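Local coordinates for protein geranyltranstransferase (Staphylococcus aureus, PDB 1RTR) that probably condenses isopentenyl diphosphate with dimethylallyl and geranyl diphosphate to make farnesyl diphosphate, an intermediate of isoprenoid biosynthesis, at residues 7-10 against 11-14; 63-66 against 67-71. All blocks are in the same frame, centred on the assembly; numbering follows the deposited sequence.

Contact 1. Residues 7-10 against 11-14; sequences NKLI and DEVN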
loop_
_atom_site.group_PDB
_atom_site.type_symbol
_atom_site.label_atom_id
_atom_site.label_comp_id
_atom_site.label_asym_id
_atom_site.label_seq_id
_atom_site.Cartn_x
_atom_site.Cartn_y
_atom_site.Cartn_z
ATOM N N ASN A 7 -28.228 -6.919 -5.669
ATOM C CA ASN A 7 -28.140 -7.569 -4.360
ATOM C C ASN A 7 -27.460 -8.941 -4.391
ATOM O O ASN A 7 -26.914 -9.384 -3.380
ATOM C CB ASN A 7 -29.513 -7.680 -3.706
ATOM C CG ASN A 7 -30.536 -8.262 -4.635
ATOM O OD1 ASN A 7 -31.187 -7.532 -5.379
ATOM N ND2 ASN A 7 -30.672 -9.585 -4.622
ATOM N N LYS A 8 -27.490 -9.608 -5.544
ATOM C CA LYS A 8 -26.807 -10.892 -5.680
ATOM C C LYS A 8 -25.295 -10.745 -5.871
ATOM O O LYS A 8 -24.535 -11.645 -5.488
ATOM C CB LYS A 8 -27.428 -11.745 -6.790
ATOM C CG LYS A 8 -28.554 -12.656 -6.295
ATOM C CD LYS A 8 -28.018 -13.995 -5.805
ATOM C CE LYS A 8 -28.942 -15.142 -6.213
ATOM N NZ LYS A 8 -29.994 -15.384 -5.185
ATOM N N LEU A 9 -24.861 -9.627 -6.455
ATOM C CA LEU A 9 -23.438 -9.302 -6.519
ATOM C C LEU A 9 -22.902 -8.864 -5.151
ATOM O O LEU A 9 -21.868 -9.357 -4.703
ATOM C CB LEU A 9 -23.162 -8.237 -7.574
ATOM C CG LEU A 9 -22.857 -8.749 -8.978
ATOM C CD1 LEU A 9 -22.966 -7.607 -9.947
ATOM C CD2 LEU A 9 -21.484 -9.372 -9.063
ATOM N N ILE A 10 -23.619 -7.951 -4.495
ATOM C CA ILE A 10 -23.313 -7.532 -3.127
ATOM C C ILE A 10 -23.103 -8.740 -2.214
ATOM O O ILE A 10 -22.171 -8.759 -1.411
ATOM C CB ILE A 10 -24.438 -6.619 -2.566
ATOM C CG1 ILE A 10 -24.508 -5.301 -3.344
ATOM C CG2 ILE A 10 -24.241 -6.350 -1.073
ATOM C CD1 ILE A 10 -25.559 -4.307 -2.834
ATOM N N ASP A 11 -23.972 -9.742 -2.353
ATOM C CA ASP A 11 -23.912 -10.966 -1.556
ATOM C C ASP A 11 -22.636 -11.738 -1.821
ATOM O O ASP A 11 -21.958 -12.160 -0.883
ATOM C CB ASP A 11 -25.112 -11.866 -1.853
ATOM C CG ASP A 11 -26.374 -11.407 -1.151
ATOM O OD1 ASP A 11 -27.462 -11.890 -1.538
ATOM O OD2 ASP A 11 -26.377 -10.563 -0.217
ATOM N N GLU A 12 -22.314 -11.917 -3.099
ATOM C CA GLU A 12 -21.105 -12.624 -3.487
ATOM C C GLU A 12 -19.853 -11.910 -2.983
ATOM O O GLU A 12 -18.938 -12.556 -2.463
ATOM C CB GLU A 12 -21.042 -12.825 -4.995
ATOM C CG GLU A 12 -20.033 -13.881 -5.394
ATOM C CD GLU A 12 -19.969 -14.099 -6.883
ATOM O OE1 GLU A 12 -20.815 -13.537 -7.617
ATOM O OE2 GLU A 12 -19.072 -14.845 -7.320
ATOM N N VAL A 13 -19.832 -10.584 -3.122
ATOM C CA VAL A 13 -18.747 -9.762 -2.605
ATOM C C VAL A 13 -18.617 -9.976 -1.097
ATOM O O VAL A 13 -17.521 -10.238 -0.595
ATOM C CB VAL A 13 -18.917 -8.248 -2.986
ATOM C CG1 VAL A 13 -18.061 -7.338 -2.116
ATOM C CG2 VAL A 13 -18.566 -8.025 -4.445
ATOM N N ASN A 14 -19.735 -9.904 -0.385
ATOM C CA ASN A 14 -19.717 -10.116 1.060
ATOM C C ASN A 14 -19.172 -11.493 1.482
ATOM O O ASN A 14 -18.390 -11.576 2.431
ATOM C CB ASN A 14 -21.090 -9.848 1.675
ATOM C CG ASN A 14 -21.460 -8.360 1.687
ATOM O OD1 ASN A 14 -22.640 -8.009 1.771
ATOM N ND2 ASN A 14 -20.454 -7.486 1.615
#
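Leu9 and Val13, one helical turn apart, are joined through the backbone: Val13 N donates to Leu9 O at 2.9 Å, with an N-H...O angle of 172°. Val13 holds CG2 beside its own backbone N, and that methyl lies 3.6 Å from Leu9 O, alongside the hydrogen bond. This is the tightly packed side: both residues are buried, since Leu9 is covered by Val48, Leu51 and Leu52 of helix 45-56 and Val13 also rests on Leu51. At its margin, one residue further on, Asn14 N reaches Ile10 O, also at 2.9 Å. Glu12 stands at the margin too. Its chain leaves CG anti to the backbone N (chi1 -163°) and stays extended, carrying OE1 to a hydrogen bond with the hydroxyl of Tyr61.

The opposite character appears around Asn7, Lys8 and Asp11, all exposed. Here the backbone bonds are longer. Asp11 N lies 3.1 Å from Asn7 O. Glu12 N lies 3.3 Å from Lys8 O, and in both bonds the donor sits well above the carbonyl plane, 42° out of it. Asp11 folds its carboxylate back over the preceding turn, yet carboxylate and Asn7 O are both acceptors, so the approach is no bond. Lys8 NZ stays 5.6 Å from Asp11 OD1, which permits at most a through-space attraction. Regular i to i+4 bonding with apolar residues on one face and polar ones on the other marks an amphipathic alpha-helix, here helix 6-18, packed on helix 45-56 within the mainly helical prenyl synthase fold.

Contact 2. Residues 63-66 against 67-71; sequences LGMK and SAIAL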
loop_
_atom_site.group_PDB
_atom_site.type_symbol
_atom_site.label_atom_id
_atom_site.label_comp_id
_atom_site.label_asym_id
_atom_site.label_seq_id
_atom_site.Cartn_x
_atom_site.Cartn_y
_atom_site.Cartn_z
ATOM N N LEU A 63 -13.511 -12.750 -13.744
ATOM C CA LEU A 63 -12.140 -12.314 -14.021
ATOM C C LEU A 63 -11.710 -11.159 -13.118
ATOM O O LEU A 63 -10.547 -11.064 -12.742
ATOM C CB LEU A 63 -11.954 -11.965 -15.496
ATOM C CG LEU A 63 -11.839 -13.112 -16.509
ATOM C CD1 LEU A 63 -11.714 -12.585 -17.943
ATOM C CD2 LEU A 63 -10.659 -14.022 -16.207
ATOM N N GLY A 64 -12.655 -10.305 -12.736
ATOM C CA GLY A 64 -12.330 -9.125 -11.963
ATOM C C GLY A 64 -12.607 -9.219 -10.482
ATOM O O GLY A 64 -12.491 -8.213 -9.767
ATOM N N MET A 65 -12.966 -10.406 -10.002
ATOM C CA MET A 65 -13.308 -10.550 -8.587
ATOM C C MET A 65 -12.172 -10.166 -7.648
ATOM O O MET A 65 -12.402 -9.444 -6.674
ATOM C CB MET A 65 -13.810 -11.946 -8.234
ATOM C CG MET A 65 -14.344 -12.003 -6.789
ATOM S SD MET A 65 -15.842 -11.003 -6.581
ATOM C CE MET A 65 -15.526 -10.163 -5.250
ATOM N N LYS A 66 -10.957 -10.639 -7.928
ATOM C CA LYS A 66 -9.829 -10.317 -7.063
ATOM C C LYS A 66 -9.549 -8.812 -7.053
ATOM O O LYS A 66 -9.344 -8.239 -5.979
ATOM C CB LYS A 66 -8.587 -11.149 -7.412
ATOM C CG LYS A 66 -8.648 -12.600 -6.899
ATOM C CD LYS A 66 -7.267 -13.115 -6.479
ATOM C CE LYS A 66 -7.072 -14.613 -6.764
ATOM N NZ LYS A 66 -7.676 -15.466 -5.690
ATOM N N SER A 67 -9.575 -8.180 -8.234
ATOM C CA SER A 67 -9.404 -6.723 -8.356
ATOM C C SER A 67 -10.473 -5.962 -7.573
ATOM O O SER A 67 -10.159 -5.014 -6.852
ATOM C CB SER A 67 -9.415 -6.285 -9.822
ATOM O OG SER A 67 -8.256 -6.747 -10.493
ATOM N N ALA A 68 -11.731 -6.406 -7.700
ATOM C CA ALA A 68 -12.845 -5.873 -6.921
ATOM C C ALA A 68 -12.628 -6.023 -5.417
ATOM O O ALA A 68 -12.893 -5.082 -4.658
ATOM C CB ALA A 68 -14.164 -6.525 -7.344
ATOM N N ILE A 69 -12.154 -7.193 -4.982
ATOM C CA ILE A 69 -11.843 -7.412 -3.564
ATOM C C ILE A 69 -10.735 -6.463 -3.113
ATOM O O ILE A 69 -10.863 -5.796 -2.080
ATOM C CB ILE A 69 -11.430 -8.885 -3.287
ATOM C CG1 ILE A 69 -12.576 -9.856 -3.590
ATOM C CG2 ILE A 69 -10.975 -9.055 -1.854
ATOM C CD1 ILE A 69 -13.852 -9.608 -2.757
ATOM N N ALA A 70 -9.650 -6.414 -3.890
ATOM C CA ALA A 70 -8.587 -5.432 -3.682
ATOM C C ALA A 70 -9.147 -4.022 -3.540
ATOM O O ALA A 70 -8.833 -3.321 -2.580
ATOM C CB ALA A 70 -7.581 -5.488 -4.804
ATOM N N LEU A 71 -10.003 -3.626 -4.476
ATOM C CA LEU A 71 -10.594 -2.289 -4.470
ATOM C C LEU A 71 -11.326 -1.995 -3.167
ATOM O O LEU A 71 -11.197 -0.896 -2.605
ATOM C CB LEU A 71 -11.538 -2.116 -5.666
ATOM C CG LEU A 71 -12.150 -0.733 -5.922
ATOM C CD1 LEU A 71 -11.118 0.424 -5.782
ATOM C CD2 LEU A 71 -12.821 -0.724 -7.288
HETATM O O HOH W 1 -9.115 -9.371 -10.641
#
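Gly64 O and Met65 O accept the first bonds of the helix, from Ala68 N and Ile69 N respectively, and Lys66 O follows by taking the N-H of Ala70, each donor N lying 2.8 Å from its acceptor O. The last is almost straight, with an N-H...O angle of 178°. The methyl of Ala68 closes on the same glycine carbonyl, its CB 3.4 Å from Gly64 O. Over the next turn the side chain of Met65 runs out with CG anti to the backbone N (chi1 -172°), then bends at chi2, which swings CE along the helix toward Ala68 and Ile69. Met65 CE is modelled 4.4 Å from Ala68 CB. It also meets the CG1-CD1 branch of Ile69 obliquely, but the separation there is too short to be trusted, so the placement of CE is itself doubtful.

Gly64 occupies the N-cap position of helix 65-83, where a short 3-10 segment hands over to the alpha-helix, and a water completes this start. The water accepts from Ser67 N at 2.7 Å and bonds Ser67 OG at 2.8 Å. It lies 3.1 Å from Leu63 O, to which it can donate. Ser67 keeps OG beside its own backbone N (chi1 -69°), so that amide and hydroxyl meet the water together. The Ser67 N-H is thus linked to Leu63 O through the water, in place of a direct bond to a backbone carbonyl.

Farther out, neighbouring helices of the mainly helical polyprenyl synthase fold surround the turn. Ala68 rests on Pro47 and Leu51, and Ser67 on Leu50, all of helix 45-56. Lys66, Ile69 and Ala70 touch Leu122 or Ile123 of helix 105-124, while Ile69 also reaches Leu17 of helix 6-18.

The two contacts come in series along the chain: contact 1 closes within helix 6-18 before contact 2 opens at the start of helix 65-83. Their centres are 13 Å apart, yet they touch directly, as Val13 CG2 is modelled 3.8 Å from Met65 CE. Helix 45-56 is a shared neighbour, and its Leu51 meets Leu9 and Val13 from contact 1 and Ala68 from contact 2. Contact 2 is the more deeply placed, its centre about 12 Å from the centre of the chain against 16 Å for contact 1. The N-terminal helix thus packs on the start of helix 65-83, with helix 45-56 touching both.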